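Bromo domain containing protein (Cryptosporidium parvum, PDB 5U9N) probably reads acetylated lysines in proteins such as histones through its bromodomains, the second of which is held here as a helical bundle bound to the inhibitor bromosporine. Local coordinates at residues A[7-10]-A[11-15]; A[91-95]-A[96-100]; A[136-140]-A[141-145]. All coordinates share one frame; numbering follows the deposited sequence.

Contact 1 of 3, residues A[7-10]-A[11-15]; sequences YDWR and NECLR. With SO4 (sulfate ion), chain D.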
loop_
_atom_site.group_PDB
_atom_site.type_symbol
_atom_site.label_atom_id
_atom_site.label_comp_id
_atom_site.label_asym_id
_atom_site.label_seq_id
_atom_site.Cartn_x
_atom_site.Cartn_y
_atom_site.Cartn_z
ATOM N N TYR A 7 -19.085 -6.777 -9.661
ATOM C CA TYR A 7 -19.115 -8.209 -9.267
ATOM C C TYR A 7 -17.694 -8.741 -8.898
ATOM O O TYR A 7 -17.587 -9.629 -8.050
ATOM C CB TYR A 7 -19.741 -9.101 -10.358
ATOM N N ASP A 8 -16.619 -8.198 -9.509
ATOM C CA ASP A 8 -15.263 -8.668 -9.230
ATOM C C ASP A 8 -14.674 -7.942 -8.013
ATOM O O ASP A 8 -14.606 -6.707 -8.003
ATOM C CB ASP A 8 -14.369 -8.456 -10.461
ATOM C CG ASP A 8 -13.003 -9.117 -10.379
ATOM O OD1 ASP A 8 -12.852 -10.081 -9.590
ATOM O OD2 ASP A 8 -12.100 -8.706 -11.142
ATOM N N TRP A 9 -14.255 -8.711 -6.983
ATOM C CA TRP A 9 -13.681 -8.137 -5.765
ATOM C C TRP A 9 -12.270 -7.580 -6.017
ATOM O O TRP A 9 -11.850 -6.681 -5.311
ATOM C CB TRP A 9 -13.649 -9.176 -4.626
ATOM C CG TRP A 9 -12.725 -10.337 -4.860
ATOM C CD1 TRP A 9 -13.064 -11.564 -5.343
ATOM C CD2 TRP A 9 -11.340 -10.420 -4.486
ATOM N NE1 TRP A 9 -11.961 -12.389 -5.355
ATOM C CE2 TRP A 9 -10.892 -11.713 -4.827
ATOM C CE3 TRP A 9 -10.414 -9.501 -3.964
ATOM C CZ2 TRP A 9 -9.573 -12.122 -4.623
ATOM C CZ3 TRP A 9 -9.102 -9.908 -3.784
ATOM C CH2 TRP A 9 -8.701 -11.206 -4.087
ATOM N N ARG A 10 -11.536 -8.137 -6.989
ATOM C CA ARG A 10 -10.196 -7.662 -7.340
ATOM C C ARG A 10 -10.252 -6.272 -7.981
ATOM O O ARG A 10 -9.370 -5.462 -7.737
ATOM C CB ARG A 10 -9.512 -8.644 -8.289
ATOM C CG ARG A 10 -9.112 -9.938 -7.634
ATOM C CD ARG A 10 -8.793 -11.004 -8.655
ATOM N NE ARG A 10 -8.588 -12.312 -8.030
ATOM C CZ ARG A 10 -7.441 -12.735 -7.509
ATOM N NH1 ARG A 10 -6.357 -11.963 -7.549
ATOM N NH2 ARG A 10 -7.357 -13.943 -6.967
ATOM N N ASN A 11 -11.269 -6.005 -8.819
ATOM C CA ASN A 11 -11.451 -4.674 -9.419
ATOM C C ASN A 11 -11.860 -3.668 -8.342
ATOM O O ASN A 11 -11.453 -2.507 -8.399
ATOM C CB ASN A 11 -12.490 -4.707 -10.554
ATOM C CG ASN A 11 -11.985 -5.371 -11.829
ATOM O OD1 ASN A 11 -10.811 -5.254 -12.197
ATOM N ND2 ASN A 11 -12.884 -5.988 -12.588
ATOM N N GLU A 12 -12.613 -4.130 -7.319
ATOM C CA GLU A 12 -12.991 -3.299 -6.163
ATOM C C GLU A 12 -11.718 -2.933 -5.356
ATOM O O GLU A 12 -11.598 -1.802 -4.873
ATOM C CB GLU A 12 -14.034 -4.042 -5.290
ATOM C CG GLU A 12 -14.495 -3.291 -4.046
ATOM C CD GLU A 12 -15.164 -1.951 -4.274
ATOM O OE1 GLU A 12 -15.636 -1.697 -5.405
ATOM O OE2 GLU A 12 -15.205 -1.143 -3.316
ATOM N N CYS A 13 -10.733 -3.859 -5.304
ATOM C CA CYS A 13 -9.427 -3.598 -4.679
ATOM C C CYS A 13 -8.633 -2.600 -5.518
ATOM O O CYS A 13 -7.994 -1.706 -4.971
ATOM C CB CYS A 13 -8.644 -4.898 -4.498
ATOM S SG CYS A 13 -9.289 -5.977 -3.208
ATOM N N LEU A 14 -8.634 -2.781 -6.841
ATOM C CA LEU A 14 -7.914 -1.887 -7.738
ATOM C C LEU A 14 -8.520 -0.469 -7.710
ATOM O O LEU A 14 -7.778 0.521 -7.722
ATOM C CB LEU A 14 -7.926 -2.447 -9.145
ATOM C CG LEU A 14 -7.213 -1.604 -10.184
ATOM C CD1 LEU A 14 -5.722 -1.518 -9.885
ATOM C CD2 LEU A 14 -7.491 -2.134 -11.579
ATOM N N ARG A 15 -9.857 -0.373 -7.674
ATOM C CA ARG A 15 -10.556 0.918 -7.551
ATOM C C ARG A 15 -10.030 1.678 -6.324
ATOM O O ARG A 15 -9.668 2.847 -6.438
ATOM C CB ARG A 15 -12.077 0.696 -7.410
ATOM C CG ARG A 15 -12.897 1.978 -7.411
ATOM C CD ARG A 15 -14.375 1.713 -7.110
ATOM N NE ARG A 15 -14.602 1.282 -5.718
ATOM C CZ ARG A 15 -14.653 2.091 -4.657
ATOM N NH1 ARG A 15 -14.469 3.398 -4.798
ATOM N NH2 ARG A 15 -14.873 1.596 -3.449
HETATM S S SO4 D . -11.022 -15.578 -7.382
HETATM O O1 SO4 D . -9.852 -15.132 -6.628
HETATM O O2 SO4 D . -12.090 -15.934 -6.446
HETATM O O3 SO4 D . -10.660 -16.745 -8.186
HETATM O O4 SO4 D . -11.479 -14.503 -8.268
#

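Contact 2 of 3, residues A[91-95]-A[96-100]; sequences QTIEN and PHEFE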
loop_
_atom_site.group_PDB
_atom_site.type_symbol
_atom_site.label_atom_id
_atom_site.label_comp_id
_atom_site.label_asym_id
_atom_site.label_seq_id
_atom_site.Cartn_x
_atom_site.Cartn_y
_atom_site.Cartn_z
ATOM N N GLN A 91 3.738 -13.838 -7.534
ATOM C CA GLN A 91 2.725 -14.233 -6.545
ATOM C C GLN A 91 1.353 -13.623 -6.898
ATOM O O GLN A 91 1.279 -12.717 -7.729
ATOM C CB GLN A 91 3.161 -13.787 -5.137
ATOM C CG GLN A 91 4.534 -14.330 -4.721
ATOM C CD GLN A 91 5.104 -13.583 -3.545
ATOM O OE1 GLN A 91 6.041 -12.789 -3.681
ATOM N NE2 GLN A 91 4.556 -13.821 -2.363
ATOM N N THR A 92 0.273 -14.134 -6.284
ATOM C CA THR A 92 -1.086 -13.636 -6.540
ATOM C C THR A 92 -1.834 -13.444 -5.221
ATOM O O THR A 92 -1.657 -14.232 -4.290
ATOM C CB THR A 92 -1.847 -14.595 -7.484
ATOM O OG1 THR A 92 -2.981 -13.910 -8.029
ATOM C CG2 THR A 92 -2.305 -15.875 -6.784
ATOM N N ILE A 93 -2.667 -12.396 -5.148
ATOM C CA ILE A 93 -3.466 -12.089 -3.957
ATOM C C ILE A 93 -4.720 -13.005 -3.954
ATOM O O ILE A 93 -5.590 -12.860 -4.814
ATOM C CB ILE A 93 -3.833 -10.564 -3.913
ATOM C CG1 ILE A 93 -2.568 -9.710 -3.764
ATOM C CG2 ILE A 93 -4.803 -10.262 -2.742
ATOM C CD1 ILE A 93 -2.639 -8.464 -4.351
ATOM N N GLU A 94 -4.799 -13.946 -2.973
ATOM C CA GLU A 94 -5.862 -14.950 -2.919
ATOM C C GLU A 94 -7.178 -14.392 -2.432
ATOM O O GLU A 94 -8.201 -15.009 -2.690
ATOM C CB GLU A 94 -5.466 -16.121 -2.002
ATOM C CG GLU A 94 -4.486 -17.109 -2.623
ATOM C CD GLU A 94 -4.252 -18.348 -1.769
ATOM O OE1 GLU A 94 -5.249 -19.027 -1.430
ATOM O OE2 GLU A 94 -3.081 -18.619 -1.412
ATOM N N ASN A 95 -7.176 -13.278 -1.664
ATOM C CA ASN A 95 -8.438 -12.774 -1.103
ATOM C C ASN A 95 -8.330 -11.305 -0.651
ATOM O O ASN A 95 -7.236 -10.759 -0.589
ATOM C CB ASN A 95 -8.867 -13.662 0.083
ATOM C CG ASN A 95 -7.738 -14.032 1.011
ATOM O OD1 ASN A 95 -7.001 -13.185 1.504
ATOM N ND2 ASN A 95 -7.550 -15.292 1.223
ATOM N N PRO A 96 -9.464 -10.661 -0.282
ATOM C CA PRO A 96 -9.392 -9.268 0.186
ATOM C C PRO A 96 -8.606 -9.114 1.496
ATOM O O PRO A 96 -8.113 -8.038 1.789
ATOM C CB PRO A 96 -10.881 -8.896 0.398
ATOM C CG PRO A 96 -11.645 -9.889 -0.348
ATOM C CD PRO A 96 -10.864 -11.140 -0.303
ATOM N N HIS A 97 -8.470 -10.193 2.257
ATOM C CA HIS A 97 -7.769 -10.180 3.545
ATOM C C HIS A 97 -6.268 -10.017 3.305
ATOM O O HIS A 97 -5.623 -9.254 4.009
ATOM C CB HIS A 97 -8.068 -11.469 4.342
ATOM C CG HIS A 97 -9.526 -11.736 4.516
ATOM N ND1 HIS A 97 -10.188 -11.365 5.670
ATOM C CD2 HIS A 97 -10.415 -12.308 3.666
ATOM C CE1 HIS A 97 -11.449 -11.737 5.495
ATOM N NE2 HIS A 97 -11.628 -12.293 4.292
ATOM N N GLU A 98 -5.721 -10.699 2.286
ATOM C CA GLU A 98 -4.315 -10.515 1.924
ATOM C C GLU A 98 -4.098 -9.105 1.308
ATOM O O GLU A 98 -3.078 -8.479 1.573
ATOM C CB GLU A 98 -3.828 -11.616 0.948
ATOM C CG GLU A 98 -2.432 -11.328 0.405
ATOM C CD GLU A 98 -1.634 -12.522 -0.060
ATOM O OE1 GLU A 98 -0.388 -12.484 0.076
ATOM O OE2 GLU A 98 -2.240 -13.472 -0.606
ATOM N N PHE A 99 -5.041 -8.623 0.475
ATOM C CA PHE A 99 -4.914 -7.289 -0.093
ATOM C C PHE A 99 -4.853 -6.260 1.032
ATOM O O PHE A 99 -3.997 -5.362 0.997
ATOM C CB PHE A 99 -6.094 -6.965 -1.040
ATOM C CG PHE A 99 -6.047 -5.572 -1.614
ATOM C CD1 PHE A 99 -5.271 -5.288 -2.721
ATOM C CD2 PHE A 99 -6.714 -4.533 -1.001
ATOM C CE1 PHE A 99 -5.192 -3.988 -3.219
ATOM C CE2 PHE A 99 -6.680 -3.250 -1.540
ATOM C CZ PHE A 99 -5.893 -2.984 -2.624
ATOM N N GLU A 100 -5.755 -6.383 2.033
ATOM C CA GLU A 100 -5.761 -5.465 3.179
ATOM C C GLU A 100 -4.393 -5.473 3.891
ATOM O O GLU A 100 -3.840 -4.416 4.196
ATOM C CB GLU A 100 -6.862 -5.840 4.162
ATOM C CG GLU A 100 -7.065 -4.812 5.261
ATOM C CD GLU A 100 -8.009 -5.230 6.367
ATOM O OE1 GLU A 100 -8.897 -6.075 6.109
ATOM O OE2 GLU A 100 -7.886 -4.677 7.484
HETATM O O HOH W 1 0.331 -12.224 -2.601
#

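Contact 3 of 3, residues A[136-140]-A[141-145]; sequences NLWNK and SNVFL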
loop_
_atom_site.group_PDB
_atom_site.type_symbol
_atom_site.label_atom_id
_atom_site.label_comp_id
_atom_site.label_asym_id
_atom_site.label_seq_id
_atom_site.Cartn_x
_atom_site.Cartn_y
_atom_site.Cartn_z
ATOM N N ASN A 136 -11.122 4.278 5.683
ATOM C CA ASN A 136 -12.429 4.843 5.389
ATOM C C ASN A 136 -13.021 4.260 4.091
ATOM O O ASN A 136 -14.224 4.021 4.035
ATOM C CB ASN A 136 -12.351 6.368 5.306
ATOM C CG ASN A 136 -12.485 7.016 6.669
ATOM O OD1 ASN A 136 -13.601 7.275 7.150
ATOM N ND2 ASN A 136 -11.369 7.155 7.385
ATOM N N LEU A 137 -12.189 4.039 3.059
ATOM C CA LEU A 137 -12.646 3.432 1.809
ATOM C C LEU A 137 -12.975 1.963 2.028
ATOM O O LEU A 137 -14.019 1.480 1.581
ATOM C CB LEU A 137 -11.558 3.549 0.722
ATOM C CG LEU A 137 -11.199 4.967 0.272
ATOM C CD1 LEU A 137 -10.130 4.941 -0.770
ATOM C CD2 LEU A 137 -12.416 5.703 -0.239
ATOM N N TRP A 138 -12.075 1.252 2.693
ATOM C CA TRP A 138 -12.222 -0.179 2.965
ATOM C C TRP A 138 -13.462 -0.487 3.813
ATOM O O TRP A 138 -14.199 -1.415 3.501
ATOM C CB TRP A 138 -10.967 -0.688 3.686
ATOM C CG TRP A 138 -10.753 -2.162 3.592
ATOM C CD1 TRP A 138 -10.614 -3.031 4.625
ATOM C CD2 TRP A 138 -10.473 -2.902 2.407
ATOM N NE1 TRP A 138 -10.304 -4.277 4.153
ATOM C CE2 TRP A 138 -10.180 -4.222 2.797
ATOM C CE3 TRP A 138 -10.498 -2.591 1.044
ATOM C CZ2 TRP A 138 -9.970 -5.240 1.876
ATOM C CZ3 TRP A 138 -10.208 -3.587 0.131
ATOM C CH2 TRP A 138 -9.958 -4.899 0.552
ATOM N N ASN A 139 -13.691 0.285 4.877
ATOM C CA ASN A 139 -14.823 0.062 5.788
ATOM C C ASN A 139 -16.199 0.265 5.122
ATOM O O ASN A 139 -17.166 -0.289 5.620
ATOM C CB ASN A 139 -14.731 0.985 6.996
ATOM C CG ASN A 139 -13.611 0.645 7.941
ATOM O OD1 ASN A 139 -12.968 -0.406 7.837
ATOM N ND2 ASN A 139 -13.334 1.552 8.871
ATOM N N LYS A 140 -16.297 1.094 4.048
ATOM C CA LYS A 140 -17.573 1.357 3.380
ATOM C C LYS A 140 -17.676 0.560 2.035
ATOM O O LYS A 140 -18.680 0.697 1.334
ATOM C CB LYS A 140 -17.776 2.907 3.157
ATOM C CG LYS A 140 -17.158 3.487 1.900
ATOM C CD LYS A 140 -17.048 5.030 1.971
ATOM C CE LYS A 140 -16.286 5.639 0.791
ATOM N NZ LYS A 140 -17.199 6.214 -0.247
ATOM N N SER A 141 -16.711 -0.385 1.778
ATOM C CA SER A 141 -16.638 -1.196 0.550
ATOM C C SER A 141 -17.366 -2.569 0.674
ATOM O O SER A 141 -17.319 -3.198 1.724
ATOM C CB SER A 141 -15.166 -1.442 0.191
ATOM O OG SER A 141 -14.993 -2.424 -0.817
ATOM N N ASN A 142 -17.900 -3.087 -0.477
ATOM C CA ASN A 142 -18.561 -4.414 -0.565
ATOM C C ASN A 142 -17.569 -5.532 -1.003
ATOM O O ASN A 142 -17.999 -6.615 -1.381
ATOM C CB ASN A 142 -19.745 -4.373 -1.570
ATOM C CG ASN A 142 -19.354 -4.107 -3.008
ATOM O OD1 ASN A 142 -18.270 -3.604 -3.313
ATOM N ND2 ASN A 142 -20.241 -4.416 -3.917
ATOM N N VAL A 143 -16.260 -5.239 -0.979
ATOM C CA VAL A 143 -15.188 -6.140 -1.427
ATOM C C VAL A 143 -15.307 -7.570 -0.793
ATOM O O VAL A 143 -15.107 -8.558 -1.506
ATOM C CB VAL A 143 -13.806 -5.491 -1.117
ATOM C CG1 VAL A 143 -13.548 -5.403 0.394
ATOM C CG2 VAL A 143 -12.687 -6.224 -1.829
ATOM N N PHE A 144 -15.652 -7.666 0.520
ATOM C CA PHE A 144 -15.852 -8.953 1.205
ATOM C C PHE A 144 -17.170 -9.588 0.801
ATOM O O PHE A 144 -17.242 -10.794 0.669
ATOM C CB PHE A 144 -15.823 -8.781 2.729
ATOM C CG PHE A 144 -14.472 -8.399 3.264
ATOM C CD1 PHE A 144 -13.441 -9.318 3.306
ATOM C CD2 PHE A 144 -14.207 -7.098 3.659
ATOM C CE1 PHE A 144 -12.188 -8.953 3.767
ATOM C CE2 PHE A 144 -12.937 -6.730 4.078
ATOM C CZ PHE A 144 -11.932 -7.656 4.109
ATOM N N LEU A 145 -18.220 -8.788 0.613
ATOM C CA LEU A 145 -19.512 -9.324 0.153
ATOM C C LEU A 145 -19.400 -9.839 -1.290
ATOM O O LEU A 145 -20.116 -10.771 -1.658
ATOM C CB LEU A 145 -20.617 -8.283 0.256
ATOM C CG LEU A 145 -20.784 -7.635 1.622
ATOM C CD1 LEU A 145 -21.814 -6.553 1.570
ATOM C CD2 LEU A 145 -21.126 -8.669 2.673
#

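Contact 1 of 3, residues A[7-10]-A[11-15]
The Trp9 ring meets Cys13 at its edge, one helical turn on. Cys13 SG lies 3.8 Å from Trp9 CE3 and 83° off the normal of the six-membered ring, a sulfur-aromatic contact. Arg10 CG sits over one face of the indole, offset toward the rim. Further along the same side chain, Trp9 CZ2 stands over one face of the Arg10 guanidinium. The guanidinium edge faces a sulfate ion, probably from the crystallisation liquor. Arg10 NH2 gives sulfate O1 a bond of 2.8 Å at 160°, and Arg10 NE adds a weak one to the same oxygen. The indole takes its place because Trp9 CG lies between the backbone N and the carbonyl carbon (chi1 66°). Along the backbone the first turn of helix 9-20, which opens the bromodomain bundle, closes with Asp8 at the N-cap position. Cys13 N reaches Trp9 O at 3.0 Å, and Leu14 N reaches Arg10 O at 2.9 Å. Arg15 grips Glu12 side-on, with NH2 2.8 Å from Glu12 OE2 and NE bonded to OE1. Ser141, in the turn before helix 143-148, bonds Glu12 OE2. That helix covers this turn with Tyr147 edge-to-face on Trp9, Leu146 on Trp9 and Glu12, and Val143 on Glu12 and Cys13. Arg15 probably offsets part of the charge of Glu12, while Arg10, its guanidinium tilted against the indole rim, turns its edge to the sulfate.

Contact 2 of 3, residues A[91-95]-A[96-100]
Asn95 OD1 accepts from Glu98 N at 2.9 Å, the side-chain capping bond that starts helix 96-113. The N-H points at the oxygen with an angle of 150°, and the donor lies nearly along the C=O axis. Asn95 is the N-cap residue. Its CG lies between the backbone N and the carbonyl carbon (chi1 43°), which swings the amide oxygen over the first turn. Asn95 OD1 also touches His97 CB at 3.5 Å. The backbone oxygen of Asn95 serves the turn as well. Phe99 N reaches Asn95 O at 3.2 Å, and Glu98 N adds a weak bond to this oxygen. Asn95 thus supplies both its oxygens to the opening turn, and Glu98 N is held by each of them.

Glu98 turns back along the incoming chain. Its side chain is extended beyond CG, and Glu98 OE2 comes within 3.5 Å of Glu94 N. A water links Glu98 OE1 to Thr92 O by two weak bonds. The Glu94 and Glu98 carboxylates are near one another without touching, which may modestly disfavour full charge on both.

The apolar side is carried by Ile93. Ile93 CG2 lies 3.9 Å from Phe99 CB, and the two side chains cross at a slant. Ile93 CD1 stands at the edge of the Phe99 ring.

Ile93 also packs on Arg63 and Leu64 of helix 57-65, and Phe99 on Ile60 of that helix. Pro96 lies against Trp9 of helix 9-20, Trp138 of helix 122-139 and three residues of helix 143-148. The start of helix 96-113 is therefore wedged among all four of these helices.

Contact 3 of 3, residues A[136-140]-A[141-145]
Val143 presses CG1 onto one face of the Trp138 indole. This is the tight part of the contact. Val143 CG1 lies 3.8 Å from the centroid of the Trp138 six-membered ring and only 18° off its normal, a CH-pi contact. Val143 CG1 is 3.6 Å from Trp138 CH2. Phe144 joins beside it with the far end of its ring. Phe144 CE2 is 3.6 Å from Trp138 NE1, and the Trp138 five-membered ring and the Phe144 ring have planes 77° apart in an oblique pairing. Trp138 has CG anti to the backbone N (chi1 -159°), and this carries the indole forward to the next helix.

The turn between the helices is bonded more sparingly. Ser141 N donates to Trp138 O at 3.2 Å, from well above the carbonyl plane. Ser141 OG accepts from Val143 N at 3.1 Å, which makes an ST turn just ahead of helix 143-148. That hydroxyl also bonds Glu12 of helix 9-20. The looser side is the solvent side, where Asn139 and Lys140 are exposed and add little to the packing.

Trp138 NE1 makes a weak bond to Glu100 OE1 of helix 96-113, and Phe144 meets the ring of His97. The turn leads from the last long helix of the bromodomain bundle into a short C-terminal one. Helix 143-148 turns aside from the end of helix 122-139, with Val143 packed against both Pro96 of helix 96-113 and Cys13 of helix 9-20.

Overall arrangement
From the N terminus, contact 1 opens helix 9-20, contact 2 caps the start of helix 96-113 after a partly unmodelled loop, and contact 3 turns the chain from helix 122-139 into helix 143-148. They follow in series; none nests in or crosses another, and no long loop is closed by them. In space all three touch. Trp9 CH2 reaches Asn95 CA at 3.4 Å, and Cys13 packs on Phe99, tying contacts 1 and 2. Trp9 CB lies 3.5 Å from Val143 O between contacts 1 and 3, and Phe144 lies against Glu100 between contacts 2 and 3. Together they gather one end of the bromodomain helical bundle, apart from the residues that line the bromosporine pocket.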